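Local coordinates for protein Pgp2 (Campylobacter jejuni subsp. jejuni, PDB 6XJ6) that determines helical cell shape, binding peptidoglycan through a pocket on its accessory NTF2-like domain and probably trimming cell-wall peptides as an LD-carboxypeptidase, at residues I18-Y23 / R40-E45; N26-L31 / K154-M159; I166-D171 / I238-N243. One frame throughout, in Å; residues are numbered along the deposited sequence.

Contact 1: I18-Y23 / R40-E45; sequences ISLGYY and RVYSYE
Tyr23 meets Tyr44 in a T-shaped (edge-to-face) stack: the ring centroids lie 5.1 Å apart with the planes at 74°, and CD2 of Tyr23 stands over the centre of the Tyr44 ring. The Tyr23 stem adds to this, its CB reaching CE1 of Tyr44 at 3.7 Å. The phenol end of Tyr44 meets the turn and the short strand that follows it, with Gly21 O 3.4 Å from CE2, while OH sits at the edge of the Tyr22 ring, 3.5 Å from CD1. A second apolar contact lies two residues earlier on strand 38-45, where Leu20 CD1 packs obliquely on the Tyr42 ring, 3.5 Å from CD2, the two side chains crossing at about a right angle.

What sets these groups in place is a type I turn from Ile18 to Gly21, closed by the backbone bond from Gly21 N to Ile18 O. Tyr23 OH donates to Leu20 O at 2.7 Å in the carbonyl plane and also bonds Ser239 OG; the two bonds hold the phenol end and help fix the rotation of the ring. With CG of Tyr44 anti to the backbone N (chi1 175°), its ring extends from the strand across to residues 21-23. Beyond, Ile49 of strand 48-56 touches both Tyr42 and Tyr44, and Ile173 of helix 170-188 touches Tyr22.

The segments exchange no direct hydrogen bond; one water joins them, donating a hydrogen bond to Tyr23 O and lying 2.7 Å from Tyr44 OH in the plane of that ring. The turn is therefore held on the catalytic-domain sheet by aromatic and apolar packing, with polar bonds at the hydroxyls of Tyr23 and Tyr44 that help orient those rings.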
# COMPACT_ATOMS: atom_id res chain seq x y z
N ILE A 18 8.99 13.16 -1.63
CA ILE A 18 7.91 12.22 -1.85
C ILE A 18 8.44 10.81 -2.12
O ILE A 18 7.70 9.94 -2.58
CB ILE A 18 6.93 12.69 -2.93
CG1 ILE A 18 7.65 13.13 -4.21
CG2 ILE A 18 6.10 13.85 -2.39
CD1 ILE A 18 8.41 12.05 -4.96
N SER A 19 9.72 10.57 -1.82
CA SER A 19 10.36 9.31 -2.21
C SER A 19 9.71 8.09 -1.56
O SER A 19 9.77 6.99 -2.12
CB SER A 19 11.86 9.37 -1.88
OG SER A 19 12.07 9.50 -0.49
N LEU A 20 9.12 8.25 -0.38
CA LEU A 20 8.39 7.17 0.27
C LEU A 20 6.89 7.34 0.15
O LEU A 20 6.13 6.64 0.85
CB LEU A 20 8.80 7.04 1.74
CG LEU A 20 10.28 6.74 1.97
CD1 LEU A 20 10.57 6.67 3.46
CD2 LEU A 20 10.72 5.46 1.26
N GLY A 21 6.44 8.22 -0.73
CA GLY A 21 5.04 8.51 -0.93
C GLY A 21 4.71 9.97 -0.68
O GLY A 21 5.50 10.73 -0.12
N TYR A 22 3.51 10.34 -1.12
CA TYR A 22 2.95 11.67 -0.96
C TYR A 22 1.67 11.50 -0.16
O TYR A 22 0.74 10.81 -0.60
CB TYR A 22 2.67 12.25 -2.34
CG TYR A 22 2.14 13.67 -2.43
CD1 TYR A 22 2.70 14.71 -1.70
CD2 TYR A 22 1.10 13.97 -3.31
CE1 TYR A 22 2.22 16.00 -1.82
CE2 TYR A 22 0.62 15.26 -3.43
CZ TYR A 22 1.18 16.27 -2.69
OH TYR A 22 0.69 17.55 -2.81
N TYR A 23 1.62 12.09 1.04
CA TYR A 23 0.57 11.82 2.01
C TYR A 23 -0.15 13.11 2.39
O TYR A 23 0.47 14.16 2.58
CB TYR A 23 1.17 11.16 3.26
CG TYR A 23 1.87 9.88 2.92
CD1 TYR A 23 1.15 8.70 2.80
CD2 TYR A 23 3.23 9.84 2.64
CE1 TYR A 23 1.76 7.53 2.45
CE2 TYR A 23 3.86 8.66 2.28
CZ TYR A 23 3.10 7.50 2.18
OH TYR A 23 3.68 6.30 1.82
N ARG A 40 13.99 0.46 8.91
CA ARG A 40 14.01 1.85 9.33
C ARG A 40 12.58 2.34 9.45
O ARG A 40 11.69 1.86 8.75
CB ARG A 40 14.77 2.73 8.32
CG ARG A 40 16.27 2.47 8.32
CD ARG A 40 16.97 3.01 7.09
NE ARG A 40 18.42 2.90 7.26
CZ ARG A 40 19.31 2.87 6.27
NH1 ARG A 40 18.92 2.96 5.00
NH2 ARG A 40 20.60 2.76 6.55
N VAL A 41 12.34 3.26 10.38
CA VAL A 41 11.07 3.95 10.48
C VAL A 41 11.29 5.41 10.14
O VAL A 41 12.15 6.08 10.74
CB VAL A 41 10.41 3.81 11.87
CG1 VAL A 41 9.04 4.46 11.85
CG2 VAL A 41 10.29 2.35 12.26
N TYR A 42 10.52 5.90 9.18
CA TYR A 42 10.59 7.28 8.75
C TYR A 42 9.28 7.98 9.06
O TYR A 42 8.21 7.42 8.83
CB TYR A 42 10.81 7.37 7.25
CG TYR A 42 12.15 6.89 6.79
CD1 TYR A 42 13.25 7.75 6.79
CD2 TYR A 42 12.33 5.60 6.33
CE1 TYR A 42 14.48 7.32 6.36
CE2 TYR A 42 13.56 5.16 5.90
CZ TYR A 42 14.63 6.03 5.92
OH TYR A 42 15.87 5.59 5.48
N SER A 43 9.37 9.18 9.61
CA SER A 43 8.22 10.05 9.74
C SER A 43 8.14 10.96 8.52
O SER A 43 9.16 11.43 8.01
CB SER A 43 8.33 10.90 11.00
OG SER A 43 9.46 11.74 10.95
N TYR A 44 6.92 11.18 8.04
CA TYR A 44 6.65 12.09 6.93
C TYR A 44 5.78 13.20 7.47
O TYR A 44 4.71 12.93 8.02
CB TYR A 44 5.91 11.35 5.82
CG TYR A 44 5.45 12.21 4.66
CD1 TYR A 44 4.28 12.95 4.74
CD2 TYR A 44 6.16 12.24 3.47
CE1 TYR A 44 3.85 13.72 3.67
CE2 TYR A 44 5.74 13.00 2.40
CZ TYR A 44 4.59 13.73 2.50
OH TYR A 44 4.17 14.49 1.43
N GLU A 45 6.25 14.44 7.33
CA GLU A 45 5.50 15.63 7.74
C GLU A 45 5.58 16.64 6.61
O GLU A 45 6.62 17.27 6.42
CB GLU A 45 6.07 16.20 9.03
CG GLU A 45 6.02 15.24 10.21
CD GLU A 45 6.60 15.84 11.47
OE1 GLU A 45 6.91 17.06 11.48
OE2 GLU A 45 6.75 15.09 12.46
O HOH W 1 2.27 16.29 1.92

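Contact 2: N26-L31 / K154-M159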
# COMPACT_ATOMS: atom_id res chain seq x y z
N ASN A 26 0.31 13.57 8.28
CA ASN A 26 1.51 12.94 8.82
C ASN A 26 1.33 11.43 8.93
O ASN A 26 0.29 10.94 9.37
CB ASN A 26 1.80 13.49 10.21
CG ASN A 26 2.23 14.94 10.19
OD1 ASN A 26 2.26 15.58 9.14
ND2 ASN A 26 2.57 15.47 11.36
N VAL A 27 2.38 10.70 8.57
CA VAL A 27 2.41 9.25 8.64
C VAL A 27 3.82 8.81 9.03
O VAL A 27 4.77 9.59 8.99
CB VAL A 27 1.99 8.56 7.32
CG1 VAL A 27 0.61 9.02 6.87
CG2 VAL A 27 3.01 8.81 6.21
N ALA A 28 3.93 7.55 9.40
CA ALA A 28 5.22 6.89 9.54
C ALA A 28 5.27 5.75 8.54
O ALA A 28 4.26 5.10 8.26
CB ALA A 28 5.42 6.34 10.95
N ILE A 29 6.47 5.50 8.01
CA ILE A 29 6.70 4.41 7.07
C ILE A 29 7.77 3.50 7.65
O ILE A 29 8.89 3.94 7.89
CB ILE A 29 7.12 4.92 5.68
CG1 ILE A 29 6.07 5.89 5.11
CG2 ILE A 29 7.32 3.73 4.75
CD1 ILE A 29 6.47 7.33 5.25
N VAL A 30 7.42 2.23 7.85
CA VAL A 30 8.35 1.20 8.27
C VAL A 30 8.91 0.57 7.00
O VAL A 30 8.20 -0.17 6.31
CB VAL A 30 7.65 0.14 9.14
CG1 VAL A 30 8.61 -0.95 9.57
CG2 VAL A 30 7.00 0.79 10.35
N LEU A 31 10.16 0.88 6.68
CA LEU A 31 10.80 0.44 5.45
C LEU A 31 11.77 -0.69 5.79
O LEU A 31 12.73 -0.48 6.54
CB LEU A 31 11.54 1.60 4.79
CG LEU A 31 12.33 1.30 3.51
CD1 LEU A 31 11.39 0.86 2.40
CD2 LEU A 31 13.18 2.50 3.08
N LYS A 154 0.24 6.70 15.71
CA LYS A 154 0.45 7.24 14.38
C LYS A 154 -0.25 6.36 13.35
O LYS A 154 -0.56 5.19 13.61
CB LYS A 154 1.94 7.30 14.05
CG LYS A 154 2.71 8.31 14.88
CD LYS A 154 4.16 8.38 14.47
CE LYS A 154 4.91 9.44 15.26
NZ LYS A 154 6.36 9.46 14.94
N LYS A 155 -0.50 6.94 12.18
CA LYS A 155 -0.84 6.18 10.99
C LYS A 155 0.45 5.61 10.42
O LYS A 155 1.33 6.37 10.01
CB LYS A 155 -1.52 7.08 9.97
CG LYS A 155 -1.96 6.38 8.69
CD LYS A 155 -3.09 5.39 8.95
CE LYS A 155 -3.70 4.89 7.64
NZ LYS A 155 -4.93 4.08 7.87
N VAL A 156 0.57 4.29 10.41
CA VAL A 156 1.83 3.61 10.13
C VAL A 156 1.67 2.67 8.95
O VAL A 156 0.83 1.76 8.98
CB VAL A 156 2.36 2.86 11.37
CG1 VAL A 156 3.73 2.26 11.08
CG2 VAL A 156 2.44 3.81 12.56
N PHE A 157 2.48 2.88 7.93
CA PHE A 157 2.54 2.01 6.77
C PHE A 157 3.79 1.14 6.82
O PHE A 157 4.77 1.43 7.51
CB PHE A 157 2.52 2.84 5.49
CG PHE A 157 1.24 3.58 5.29
CD1 PHE A 157 0.07 2.90 5.07
CD2 PHE A 157 1.20 4.97 5.35
CE1 PHE A 157 -1.12 3.57 4.90
CE2 PHE A 157 0.02 5.65 5.17
CZ PHE A 157 -1.15 4.96 4.95
N VAL A 158 3.73 0.05 6.04
CA VAL A 158 4.77 -0.96 5.99
C VAL A 158 5.16 -1.11 4.53
O VAL A 158 4.33 -1.46 3.69
CB VAL A 158 4.25 -2.30 6.55
CG1 VAL A 158 5.23 -3.45 6.30
CG2 VAL A 158 3.95 -2.15 8.03
N MET A 159 6.42 -0.83 4.24
CA MET A 159 6.95 -0.89 2.89
C MET A 159 8.11 -1.87 2.92
O MET A 159 9.12 -1.62 3.59
CB MET A 159 7.40 0.50 2.45
CG MET A 159 8.00 0.57 1.08
SD MET A 159 8.32 2.28 0.62
CE MET A 159 9.32 2.04 -0.84
O HOH W 2 0.38 9.86 11.88
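Four backbone hydrogen bonds join Ala28 and Val30 to Lys155, Phe157 and Met159, in parallel strands of the mixed sheet of the YkuD-type catalytic domain. Ala28 N donates to Lys155 O and Phe157 N to Ala28 O, each 2.9 Å; Val30 N to Phe157 O and Met159 N to Val30 O follow at 2.8 Å. All four are nearly straight, with angles at hydrogen of 168-178°, and the strand directions differ by 25°. At the N-terminal end of the pair a water continues the link, donating to Asn26 O and accepting from Lys155 N.

Packing follows the two faces of the sheet. On one, Val30 CG2 meets Val156 CG1 at 3.7 Å. The other carries Ile29, Leu31, Phe157 and Met159; Ile29 CG2 rests 4.0 Å from Met159 CB, and Phe157 also meets the Phe78 ring of strand 77-80. Val27 CG1, anti to its carbonyl carbon (chi1 -56°), approaches Phe157 CE2. Strand 38-45 flanks 27-33 and strand 77-80 flanks 156-161, so both lie inside the sheet. Leu31 and Met159 run side by side in the same direction, the thioether chain extended, with Leu31 CD1 3.6 Å from Met159 CG.

Contact 3: I166-D171 / I238-N243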
# COMPACT_ATOMS: atom_id res chain seq x y z
N ILE A 166 13.29 0.93 -3.88
CA ILE A 166 12.11 1.38 -4.60
C ILE A 166 11.71 2.73 -4.02
O ILE A 166 11.42 2.84 -2.83
CB ILE A 166 10.96 0.37 -4.48
CG1 ILE A 166 11.43 -1.01 -4.96
CG2 ILE A 166 9.74 0.82 -5.26
CD1 ILE A 166 12.07 -1.02 -6.33
N ARG A 167 11.73 3.77 -4.86
CA ARG A 167 11.33 5.09 -4.42
C ARG A 167 10.37 5.71 -5.42
O ARG A 167 10.51 5.54 -6.64
CB ARG A 167 12.53 6.00 -4.24
CG ARG A 167 13.52 5.51 -3.19
CD ARG A 167 12.93 5.52 -1.78
NE ARG A 167 13.95 5.15 -0.80
CZ ARG A 167 14.22 3.90 -0.42
NH1 ARG A 167 13.53 2.88 -0.91
NH2 ARG A 167 15.18 3.67 0.47
N ALA A 168 9.39 6.44 -4.89
CA ALA A 168 8.46 7.17 -5.72
C ALA A 168 9.18 8.32 -6.43
O ALA A 168 10.19 8.85 -5.94
CB ALA A 168 7.32 7.73 -4.88
N LYS A 169 8.65 8.69 -7.58
CA LYS A 169 9.18 9.78 -8.38
C LYS A 169 8.11 10.85 -8.53
O LYS A 169 6.93 10.55 -8.68
CB LYS A 169 9.63 9.29 -9.77
CG LYS A 169 10.66 8.15 -9.71
CD LYS A 169 11.95 8.57 -9.02
CE LYS A 169 12.77 7.37 -8.56
NZ LYS A 169 13.93 7.79 -7.73
N LYS A 170 8.54 12.12 -8.47
CA LYS A 170 7.59 13.22 -8.50
C LYS A 170 6.74 13.20 -9.76
O LYS A 170 5.52 13.41 -9.71
CB LYS A 170 8.36 14.54 -8.36
CG LYS A 170 7.52 15.79 -8.47
CD LYS A 170 8.40 17.03 -8.28
CE LYS A 170 7.65 18.35 -8.51
NZ LYS A 170 8.58 19.51 -8.51
N ASP A 171 7.36 12.93 -10.91
CA ASP A 171 6.61 12.92 -12.17
C ASP A 171 5.56 11.82 -12.17
O ASP A 171 4.47 11.99 -12.73
CB ASP A 171 7.56 12.73 -13.35
CG ASP A 171 6.84 12.78 -14.68
OD1 ASP A 171 6.53 13.89 -15.15
OD2 ASP A 171 6.57 11.69 -15.25
N ILE A 238 -0.60 8.43 -1.70
CA ILE A 238 -0.03 7.69 -2.82
C ILE A 238 1.33 7.18 -2.40
O ILE A 238 2.16 7.94 -1.89
CB ILE A 238 0.05 8.57 -4.09
CG1 ILE A 238 -1.37 8.92 -4.53
CG2 ILE A 238 0.82 7.86 -5.20
CD1 ILE A 238 -1.45 9.75 -5.77
N SER A 239 1.55 5.87 -2.58
CA SER A 239 2.76 5.25 -2.09
C SER A 239 3.39 4.34 -3.13
O SER A 239 2.69 3.62 -3.84
CB SER A 239 2.41 4.40 -0.87
OG SER A 239 1.72 5.16 0.11
N PRO A 240 4.72 4.31 -3.20
CA PRO A 240 5.38 3.35 -4.09
C PRO A 240 5.18 1.94 -3.58
O PRO A 240 5.13 1.70 -2.38
CB PRO A 240 6.86 3.77 -4.01
CG PRO A 240 7.00 4.35 -2.66
CD PRO A 240 5.70 5.07 -2.39
N TYR A 241 5.08 1.00 -4.52
CA TYR A 241 4.69 -0.37 -4.22
C TYR A 241 5.77 -1.34 -4.69
O TYR A 241 5.84 -1.67 -5.89
CB TYR A 241 3.35 -0.72 -4.88
CG TYR A 241 2.72 -1.97 -4.29
CD1 TYR A 241 3.11 -3.23 -4.72
CD2 TYR A 241 1.77 -1.89 -3.28
CE1 TYR A 241 2.56 -4.36 -4.19
CE2 TYR A 241 1.22 -3.02 -2.73
CZ TYR A 241 1.62 -4.26 -3.18
OH TYR A 241 1.09 -5.42 -2.65
N PRO A 242 6.66 -1.79 -3.80
CA PRO A 242 7.71 -2.72 -4.22
C PRO A 242 7.12 -4.00 -4.77
O PRO A 242 6.13 -4.52 -4.26
CB PRO A 242 8.50 -2.98 -2.94
CG PRO A 242 8.22 -1.79 -2.06
CD PRO A 242 6.81 -1.41 -2.38
N ASN A 243 7.76 -4.53 -5.81
CA ASN A 243 7.30 -5.78 -6.41
C ASN A 243 8.47 -6.46 -7.10
O ASN A 243 9.50 -5.85 -7.37
CB ASN A 243 6.16 -5.51 -7.40
CG ASN A 243 6.62 -4.71 -8.58
OD1 ASN A 243 7.02 -5.28 -9.60
ND2 ASN A 243 6.57 -3.40 -8.46
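Ile166 and Ala168 pack against two prolines, Pro240 and Pro242, where the connection into helix 170-188 passes residues 240-242. Ile166 uses two branches. CG1, anti to the carbonyl carbon (chi1 -55°), reaches CB of Pro242 at 4.1 Å, the two side chains meeting at a slant; CG2, anti to the backbone N, points to Pro240 CB at 4.3 Å. Ala168 also packs on Pro240 with its methyl, CB lying 4.0 Å from Pro240 CD, and its backbone N is 3.8 Å from Pro240 CB.

Arg167, between them, turns its CB away from the prolines. CG lies beside the backbone N and the chain bends at chi2 (-66°), helping to bring NH1 to Ile166 O at 2.9 Å; the oxygen lies in the guanidinium plane, but the donor stands above the carbonyl plane. The stronger partner of NH1 is Glu161, a salt bridge. On the facing segment, Asn243 ND2 bonds Tyr241 O in both the amide and the carbonyl plane.

Alanine, isoleucine and rigid proline rings thus form an apolar seam between the connection and the NTF2-like part of the chain. Arg167 NH1 and Asn243 ND2 bond within their own segments and to residues outside the pair, so the segments meet through van der Waals contact alone.

The three contacts run from the catalytic sheet to the NTF2-like domain. Strand 38-45 of contact 1 and strand 27-33 of contact 2 are neighbours in that sheet, with Ile29 N 2.7 Å from Tyr42 O, while 22-23 pairs with 232-240 in the antiparallel sheet; the two contact centres are 7 Å apart. Contact 1 reaches contact 3, whose centre is 11 Å from its own, through Tyr23 OH to Ser239 OG and Ala168 N to Ser19 O, both 2.8 Å. Contacts 2 and 3 meet by packing, Met159 CE lying 3.7 Å from Pro240 CG. Of the predicted active-site residues, Cys136 is about 11 Å from Val158 and His119 about 12 Å from Val30, side chain to side chain; contacts 1 and 3 lie away from them.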